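Local atomic coordinates of ABC transporter binding protein AcbH (Actinoplanes, PDB entry 3OO8), a protein that binds beta-D-galactopyranose, for which it shows an exclusive preference, as the extracellular solute receptor of an ABC transporter. Residues 189-194 / 382-387; 227-232 / 389-394. The protein carries 2 engineered substitutions. One frame throughout, in Å; residues are numbered along the deposited sequence.

Contact 1 (189-194 / 382-387)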
ATOM      1  N   PRO A 189       0.944  11.725  -3.262  1.00 13.09           N
ATOM      2  CA  PRO A 189       0.455  10.964  -4.426  1.00 12.57           C
ATOM      3  C   PRO A 189       1.521  10.565  -5.463  1.00 11.66           C
ATOM      4  O   PRO A 189       1.517   9.413  -5.927  1.00 10.19           O
ATOM      5  CB  PRO A 189      -0.589  11.917  -5.066  1.00 13.10           C
ATOM      6  CG  PRO A 189      -1.113  12.688  -3.871  1.00 13.65           C
ATOM      7  CD  PRO A 189       0.143  12.951  -3.049  1.00 14.35           C
ATOM      8  N   ALA A 190       2.453  11.465  -5.788  1.00 11.24           N
ATOM      9  CA  ALA A 190       3.458  11.182  -6.824  1.00  9.93           C
ATOM     10  C   ALA A 190       4.460  10.115  -6.420  1.00  9.60           C
ATOM     11  O   ALA A 190       5.147   9.561  -7.285  1.00 10.04           O
ATOM     12  CB  ALA A 190       4.200  12.494  -7.239  1.00 13.21           C
ATOM     13  N   LEU A 191       4.589   9.886  -5.122  1.00  9.91           N
ATOM     14  CA  LEU A 191       5.490   8.815  -4.676  1.00  8.39           C
ATOM     15  C   LEU A 191       5.051   7.487  -5.292  1.00 11.49           C
ATOM     16  O   LEU A 191       5.889   6.626  -5.563  1.00 10.82           O
ATOM     17  CB  LEU A 191       5.491   8.692  -3.159  1.00 10.58           C
ATOM     18  CG  LEU A 191       5.875   9.949  -2.352  1.00 12.70           C
ATOM     19  CD1 LEU A 191       5.989   9.568  -0.875  1.00 16.27           C
ATOM     20  CD2 LEU A 191       7.210  10.475  -2.916  1.00 16.13           C
ATOM     21  N   GLY A 192       3.746   7.318  -5.507  1.00 10.59           N
ATOM     22  CA  GLY A 192       3.228   6.071  -6.104  1.00  7.97           C
ATOM     23  C   GLY A 192       3.728   5.858  -7.521  1.00 10.25           C
ATOM     24  O   GLY A 192       3.862   4.729  -7.976  1.00  8.87           O
ATOM     25  N   THR A 193       3.895   6.943  -8.275  1.00  9.69           N
ATOM     26  CA  THR A 193       4.423   6.824  -9.628  1.00  8.25           C
ATOM     27  C   THR A 193       5.909   6.411  -9.583  1.00  9.24           C
ATOM     28  O   THR A 193       6.351   5.566 -10.376  1.00 10.56           O
ATOM     29  CB  THR A 193       4.197   8.111 -10.438  1.00 10.46           C
ATOM     30  OG1 THR A 193       2.793   8.209 -10.716  1.00 12.09           O
ATOM     31  CG2 THR A 193       4.961   8.037 -11.742  1.00 10.61           C
ATOM     32  N   PHE A 194       6.672   7.003  -8.667  1.00  9.41           N
ATOM     33  CA  PHE A 194       8.062   6.582  -8.506  1.00 10.71           C
ATOM     34  C   PHE A 194       8.117   5.080  -8.213  1.00 11.20           C
ATOM     35  O   PHE A 194       8.841   4.320  -8.886  1.00 10.10           O
ATOM     36  CB  PHE A 194       8.818   7.328  -7.396  1.00 11.14           C
ATOM     37  CG  PHE A 194      10.230   6.831  -7.251  1.00  9.36           C
ATOM     38  CD1 PHE A 194      11.268   7.400  -7.998  1.00 12.98           C
ATOM     39  CD2 PHE A 194      10.513   5.732  -6.434  1.00  9.10           C
ATOM     40  CE1 PHE A 194      12.544   6.909  -7.911  1.00 14.45           C
ATOM     41  CE2 PHE A 194      11.804   5.208  -6.365  1.00 13.89           C
ATOM     42  CZ  PHE A 194      12.818   5.813  -7.096  1.00 11.83           C
ATOM     43  N   ALA A 382      11.555  13.497   2.419  1.00 12.82           N
ATOM     44  CA  ALA A 382      12.581  14.201   1.654  1.00 13.41           C
ATOM     45  C   ALA A 382      12.277  14.021   0.159  1.00 13.41           C
ATOM     46  O   ALA A 382      12.473  14.936  -0.654  1.00 15.02           O
ATOM     47  CB  ALA A 382      13.971  13.637   2.013  1.00 13.46           C
ATOM     48  N   MET A 383      11.814  12.824  -0.217  1.00 12.41           N
ATOM     49  CA  MET A 383      11.527  12.548  -1.627  1.00 12.31           C
ATOM     50  C   MET A 383      10.323  13.326  -2.129  1.00 13.67           C
ATOM     51  O   MET A 383      10.231  13.604  -3.311  1.00 14.25           O
ATOM     52  CB  MET A 383      11.299  11.047  -1.896  1.00 11.49           C
ATOM     53  CG  MET A 383      12.550  10.184  -1.727  1.00 11.06           C
ATOM     54  SD  MET A 383      13.988  10.800  -2.654  1.00 13.98           S
ATOM     55  CE  MET A 383      13.340  10.886  -4.323  1.00 17.55           C
ATOM     56  N   ILE A 384       9.352  13.595  -1.256  1.00 14.12           N
ATOM     57  CA  ILE A 384       8.189  14.389  -1.679  1.00 14.51           C
ATOM     58  C   ILE A 384       8.581  15.670  -2.386  1.00 17.27           C
ATOM     59  O   ILE A 384       8.110  15.957  -3.489  1.00 16.38           O
ATOM     60  CB  ILE A 384       7.258  14.665  -0.489  1.00 15.56           C
ATOM     61  CG1 ILE A 384       6.534  13.360  -0.106  1.00 14.36           C
ATOM     62  CG2 ILE A 384       6.248  15.755  -0.833  1.00 14.77           C
ATOM     63  CD1 ILE A 384       5.645  13.450   1.142  1.00 17.58           C
ATOM     64  N   LYS A 385       9.430  16.461  -1.742  1.00 16.54           N
ATOM     65  CA  LYS A 385       9.803  17.745  -2.286  1.00 18.87           C
ATOM     66  C   LYS A 385      10.665  17.572  -3.526  1.00 16.98           C
ATOM     67  O   LYS A 385      10.524  18.323  -4.503  1.00 17.15           O
ATOM     68  CB  LYS A 385      10.574  18.553  -1.230  1.00 21.62           C
ATOM     69  CG  LYS A 385      10.601  20.034  -1.508  1.00 29.18           C
ATOM     70  CD  LYS A 385      11.383  20.801  -0.432  1.00 33.31           C
ATOM     71  CE  LYS A 385      10.753  20.675   0.951  1.00 37.49           C
ATOM     72  NZ  LYS A 385      11.207  19.436   1.650  1.00 42.72           N
ATOM     73  N   LEU A 386      11.539  16.565  -3.494  1.00 16.16           N
ATOM     74  CA  LEU A 386      12.438  16.364  -4.633  1.00 16.18           C
ATOM     75  C   LEU A 386      11.638  15.923  -5.858  1.00 17.77           C
ATOM     76  O   LEU A 386      11.938  16.313  -6.972  1.00 15.55           O
ATOM     77  CB  LEU A 386      13.568  15.369  -4.298  1.00 15.29           C
ATOM     78  CG  LEU A 386      14.473  15.881  -3.187  1.00 10.88           C
ATOM     79  CD1 LEU A 386      15.397  14.739  -2.726  1.00 12.71           C
ATOM     80  CD2 LEU A 386      15.301  17.080  -3.691  1.00 15.98           C
ATOM     81  N   ILE A 387      10.597  15.114  -5.649  1.00 15.26           N
ATOM     82  CA  ILE A 387       9.768  14.687  -6.765  1.00 14.45           C
ATOM     83  C   ILE A 387       8.942  15.840  -7.308  1.00 16.00           C
ATOM     84  O   ILE A 387       8.744  15.928  -8.491  1.00 16.29           O
ATOM     85  CB  ILE A 387       8.967  13.411  -6.434  1.00 12.52           C
ATOM     86  CG1 ILE A 387       9.951  12.235  -6.445  1.00 15.14           C
ATOM     87  CG2 ILE A 387       7.813  13.213  -7.410  1.00 15.06           C
ATOM     88  CD1 ILE A 387       9.404  10.941  -5.879  1.00 14.80           C
TER

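Contact 2 (227-232 / 389-394)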
ATOM      1  N   ASP A 227      14.098   8.926 -16.136  1.00 13.75           N
ATOM      2  CA  ASP A 227      14.124   8.992 -17.606  1.00 14.72           C
ATOM      3  C   ASP A 227      12.811   8.468 -18.170  1.00 14.24           C
ATOM      4  O   ASP A 227      12.234   9.088 -19.063  1.00 17.04           O
ATOM      5  CB  ASP A 227      15.340   8.276 -18.199  1.00 13.97           C
ATOM      6  CG  ASP A 227      16.631   9.064 -17.999  1.00 15.44           C
ATOM      7  OD1 ASP A 227      16.578  10.284 -17.777  1.00 18.10           O
ATOM      8  OD2 ASP A 227      17.718   8.455 -18.084  1.00 22.93           O
ATOM      9  N   GLN A 228      12.290   7.382 -17.598  1.00 12.36           N
ATOM     10  CA  GLN A 228      10.992   6.870 -18.056  1.00 12.74           C
ATOM     11  C   GLN A 228       9.892   7.867 -17.717  1.00 13.52           C
ATOM     12  O   GLN A 228       8.946   8.083 -18.484  1.00 13.14           O
ATOM     13  CB  GLN A 228      10.675   5.511 -17.402  1.00 12.13           C
ATOM     14  CG  GLN A 228       9.659   4.673 -18.197  1.00 12.97           C
ATOM     15  CD  GLN A 228      10.278   3.664 -19.179  1.00 16.81           C
ATOM     16  OE1 GLN A 228      11.489   3.397 -19.172  1.00 18.63           O
ATOM     17  NE2 GLN A 228       9.420   3.047 -19.992  1.00 12.90           N
ATOM     18  N   TRP A 229      10.020   8.506 -16.563  1.00 12.83           N
ATOM     19  CA  TRP A 229       8.997   9.448 -16.121  1.00 12.61           C
ATOM     20  C   TRP A 229       8.988  10.683 -17.031  1.00 13.92           C
ATOM     21  O   TRP A 229       7.934  11.311 -17.222  1.00 15.38           O
ATOM     22  CB  TRP A 229       9.250   9.858 -14.665  1.00 13.42           C
ATOM     23  CG  TRP A 229       8.060  10.408 -13.929  1.00 11.85           C
ATOM     24  CD1 TRP A 229       6.958  11.078 -14.461  1.00 13.87           C
ATOM     25  CD2 TRP A 229       7.893  10.442 -12.515  1.00 11.96           C
ATOM     26  NE1 TRP A 229       6.115  11.467 -13.448  1.00 14.40           N
ATOM     27  CE2 TRP A 229       6.658  11.087 -12.241  1.00 12.65           C
ATOM     28  CE3 TRP A 229       8.659   9.950 -11.442  1.00 15.77           C
ATOM     29  CZ2 TRP A 229       6.181  11.272 -10.939  1.00 14.72           C
ATOM     30  CZ3 TRP A 229       8.185  10.138 -10.132  1.00 13.61           C
ATOM     31  CH2 TRP A 229       6.945  10.769  -9.892  1.00 12.97           C
ATOM     32  N   ARG A 230      10.158  11.032 -17.585  1.00 15.33           N
ATOM     33  CA  ARG A 230      10.201  12.170 -18.527  1.00 16.38           C
ATOM     34  C   ARG A 230       9.243  11.904 -19.668  1.00 17.48           C
ATOM     35  O   ARG A 230       8.561  12.826 -20.137  1.00 16.98           O
ATOM     36  CB  ARG A 230      11.629  12.453 -19.036  1.00 17.58           C
ATOM     37  CG  ARG A 230      12.463  13.155 -17.973  1.00 21.24           C
ATOM     38  CD  ARG A 230      13.934  13.314 -18.333  1.00 32.02           C
ATOM     39  NE  ARG A 230      14.169  13.880 -19.657  1.00 43.62           N
ATOM     40  CZ  ARG A 230      14.925  13.301 -20.589  1.00 45.60           C
ATOM     41  NH1 ARG A 230      15.541  12.144 -20.343  1.00 45.87           N
ATOM     42  NH2 ARG A 230      15.091  13.893 -21.760  1.00 42.12           N
ATOM     43  N   GLU A 231       9.194  10.663 -20.124  1.00 15.55           N
ATOM     44  CA  GLU A 231       8.258  10.306 -21.191  1.00 17.68           C
ATOM     45  C   GLU A 231       6.817  10.364 -20.696  1.00 18.52           C
ATOM     46  O   GLU A 231       5.946  11.011 -21.301  1.00 18.90           O
ATOM     47  CB  GLU A 231       8.534   8.932 -21.780  1.00 17.83           C
ATOM     48  CG  GLU A 231       7.447   8.579 -22.782  1.00 16.70           C
ATOM     49  CD  GLU A 231       7.695   7.332 -23.587  1.00 22.56           C
ATOM     50  OE1 GLU A 231       8.424   6.430 -23.112  1.00 20.35           O
ATOM     51  OE2 GLU A 231       7.127   7.255 -24.695  1.00 21.55           O
ATOM     52  N   LEU A 232       6.569   9.700 -19.570  1.00 15.43           N
ATOM     53  CA  LEU A 232       5.238   9.645 -18.971  1.00 14.56           C
ATOM     54  C   LEU A 232       4.628  11.033 -18.743  1.00 16.85           C
ATOM     55  O   LEU A 232       3.426  11.219 -18.951  1.00 14.33           O
ATOM     56  CB  LEU A 232       5.288   8.874 -17.628  1.00 14.31           C
ATOM     57  CG  LEU A 232       3.951   8.651 -16.898  1.00 16.58           C
ATOM     58  CD1 LEU A 232       2.963   7.798 -17.665  1.00 17.51           C
ATOM     59  CD2 LEU A 232       4.193   8.083 -15.501  1.00 16.32           C
ATOM     60  N   GLN A 389      10.014  18.865  -7.362  1.00 18.91           N
ATOM     61  CA  GLN A 389      11.007  19.615  -8.129  1.00 20.69           C
ATOM     62  C   GLN A 389      11.177  18.992  -9.532  1.00 20.35           C
ATOM     63  O   GLN A 389      11.221  19.703 -10.545  1.00 20.91           O
ATOM     64  CB  GLN A 389      12.314  19.707  -7.329  1.00 19.53           C
ATOM     65  CG  GLN A 389      13.372  20.591  -7.961  1.00 27.15           C
ATOM     66  CD  GLN A 389      14.567  20.824  -7.041  1.00 30.58           C
ATOM     67  OE1 GLN A 389      14.628  20.290  -5.926  1.00 28.17           O
ATOM     68  NE2 GLN A 389      15.535  21.608  -7.519  1.00 25.71           N
ATOM     69  N   PHE A 390      11.195  17.660  -9.610  1.00 18.86           N
ATOM     70  CA  PHE A 390      11.252  16.973 -10.895  1.00 17.72           C
ATOM     71  C   PHE A 390      10.018  17.284 -11.763  1.00 16.69           C
ATOM     72  O   PHE A 390      10.124  17.604 -12.946  1.00 18.17           O
ATOM     73  CB  PHE A 390      11.377  15.448 -10.711  1.00 16.36           C
ATOM     74  CG  PHE A 390      11.228  14.689 -11.998  1.00 12.85           C
ATOM     75  CD1 PHE A 390      12.280  14.603 -12.911  1.00 14.08           C
ATOM     76  CD2 PHE A 390      10.016  14.083 -12.330  1.00 15.63           C
ATOM     77  CE1 PHE A 390      12.130  13.899 -14.122  1.00 17.23           C
ATOM     78  CE2 PHE A 390       9.863  13.404 -13.540  1.00 11.44           C
ATOM     79  CZ  PHE A 390      10.907  13.302 -14.434  1.00 11.14           C
ATOM     80  N   ILE A 391       8.832  17.160 -11.172  1.00 15.15           N
ATOM     81  CA  ILE A 391       7.586  17.446 -11.860  1.00 15.68           C
ATOM     82  C   ILE A 391       7.606  18.858 -12.424  1.00 18.14           C
ATOM     83  O   ILE A 391       7.174  19.045 -13.553  1.00 19.12           O
ATOM     84  CB  ILE A 391       6.381  17.230 -10.937  1.00 14.31           C
ATOM     85  CG1 ILE A 391       6.201  15.726 -10.669  1.00 16.23           C
ATOM     86  CG2 ILE A 391       5.093  17.855 -11.535  1.00 15.37           C
ATOM     87  CD1 ILE A 391       5.318  15.398  -9.486  1.00 19.27           C
ATOM     88  N   ASP A 392       8.101  19.835 -11.649  1.00 20.46           N
ATOM     89  CA  ASP A 392       8.197  21.234 -12.123  1.00 22.93           C
ATOM     90  C   ASP A 392       9.106  21.428 -13.342  1.00 23.66           C
ATOM     91  O   ASP A 392       8.872  22.317 -14.174  1.00 23.70           O
ATOM     92  CB  ASP A 392       8.734  22.119 -10.997  1.00 25.12           C
ATOM     93  CG  ASP A 392       7.677  22.489  -9.975  1.00 28.43           C
ATOM     94  OD1 ASP A 392       6.479  22.459 -10.318  1.00 29.31           O
ATOM     95  OD2 ASP A 392       8.059  22.839  -8.829  1.00 35.25           O
ATOM     96  N   GLN A 393      10.159  20.621 -13.435  1.00 22.64           N
ATOM     97  CA  GLN A 393      11.144  20.724 -14.511  1.00 23.74           C
ATOM     98  C   GLN A 393      11.751  19.357 -14.782  1.00 22.19           C
ATOM     99  O   GLN A 393      12.825  19.035 -14.245  1.00 22.14           O
ATOM    100  CB  GLN A 393      12.271  21.687 -14.131  1.00 21.73           C
ATOM    101  CG  GLN A 393      11.784  23.089 -13.758  1.00 34.78           C
ATOM    102  CD  GLN A 393      12.883  24.153 -13.812  1.00 41.37           C
ATOM    103  OE1 GLN A 393      14.043  23.861 -14.108  1.00 41.36           O
ATOM    104  NE2 GLN A 393      12.503  25.400 -13.561  1.00 44.86           N
ATOM    105  N   PRO A 394      11.076  18.546 -15.605  1.00 20.12           N
ATOM    106  CA  PRO A 394      11.522  17.157 -15.853  1.00 19.79           C
ATOM    107  C   PRO A 394      12.647  16.983 -16.875  1.00 18.68           C
ATOM    108  O   PRO A 394      12.468  16.372 -17.940  1.00 18.89           O
ATOM    109  CB  PRO A 394      10.229  16.451 -16.291  1.00 19.52           C
ATOM    110  CG  PRO A 394       9.450  17.584 -16.992  1.00 20.79           C
ATOM    111  CD  PRO A 394       9.713  18.791 -16.120  1.00 20.60           C
TER

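Contact 1 (189-194 / 382-387)
Leu-191 sets CG beside its backbone N and anti to the carbonyl carbon (chi1 -57°), which swings both of its methyls over to helix 377-392; Ile-387 answers with CG1 in the same relation to its own backbone (chi1 -74°) and a nearly straight chi2 of 169° that carries CD1 out to meet CD2 of Leu-191. This is helix-to-helix packing in the class 2 solute-binding-protein fold: the opening turn of helix 191-201 lies against the middle of helix 377-392, and everything that touches across it is apolar.

Leu-191 uses its two branches differently. CD2 comes to 3.7 Å from Ile-387 CD1, where the two side chains cross obliquely, and also touches Ile-384 CG1. CD1 meets Ile-384 CG1 alone, at 3.9 Å, and there the chains run at about a right angle, Ile-384 offering the flank of its longer branch. Further back, the CB of Met-383 stands 4.3 Å from Leu-191 CD2, so three residues spread over one turn of helix 377-392 hold this leucine. Phe-194 takes part through the root of its side chain, its CB being 4.0 Å from Ile-387 CD1.

The site is buried, and its surroundings tie it to the sugar site. Leu-191 also touches Met-371 and Glu-372 of the short helix 371-374; Glu-372 is an engineered residue at a position seen to bind beta-D-galactose, consistent with a place for this leucine just behind the sugar pocket. From another helix, 220-232, Trp-229 closes on Ile-387.

Ile-387 divides its work between its two branches as well: while CD1 touches both Leu-191 and Phe-194, CG2 turns to Ala-190 and rests 3.7 Å from its CB.

Contact 2 (227-232 / 389-394)
The carbonyl oxygen of Pro-394 lies alongside Arg-230, 3.2 Å from its CG and 3.5 Å from its NE, at the edge of the guanidinium and in its plane. A bend at chi3 (50°) turns the end of the arginine back to its own helix, where NH1 forms a salt bridge with Asp-227 OD1 at 3.3 Å, its hydrogen bond being weak. The same CG sits at the edge of the Phe-390 ring, 3.9 Å from CZ, while Pro-394 CB lies over one face of that ring, 3.7 Å above its plane.

The apolar half is a meeting of aromatics. Phe-390 puts CE2 over one face of the Trp-229 indole, 3.5 Å from CG and off-centre on that face; the five-membered ring and the Phe-390 ring meet obliquely, with planes at 55°. The indole NE1 is tied to Gln-236 OE1, which would limit its freedom to turn. With an alanine at Trp-229, Phe-390 CE2 would probably lose the face it rests on and Gln-236 OE1 its N-H donor.

Here helix 377-392 ends, Gln-393 being the first residue to leave helical geometry, and its last turn packs on the end of helix 220-232; helix 396-413 touches both through Ile-399, and helix 191-201 meets Trp-229 through Thr-193 and Leu-197.

Overall arrangement
Both contacts draw on helix 377-392, contact 1 on its middle and contact 2 on its final turn and the residues just after it. Their centres are 11 Å apart, on the same side of the chain's centre. Along the sequence the segments alternate: 189-194, 227-232, 382-387, then 389-394, so helices 191-201 and 220-232 are each joined to a helix far later in the chain. Trp-229 links the two sites directly, its CH2 lying 3.6 Å from Ile-387 CG2. Together they hold helices 191-201 and 220-232 against helix 377-392, contact 1 reaching in to the galactose-site residues and contact 2 lying farther from the chain's centre.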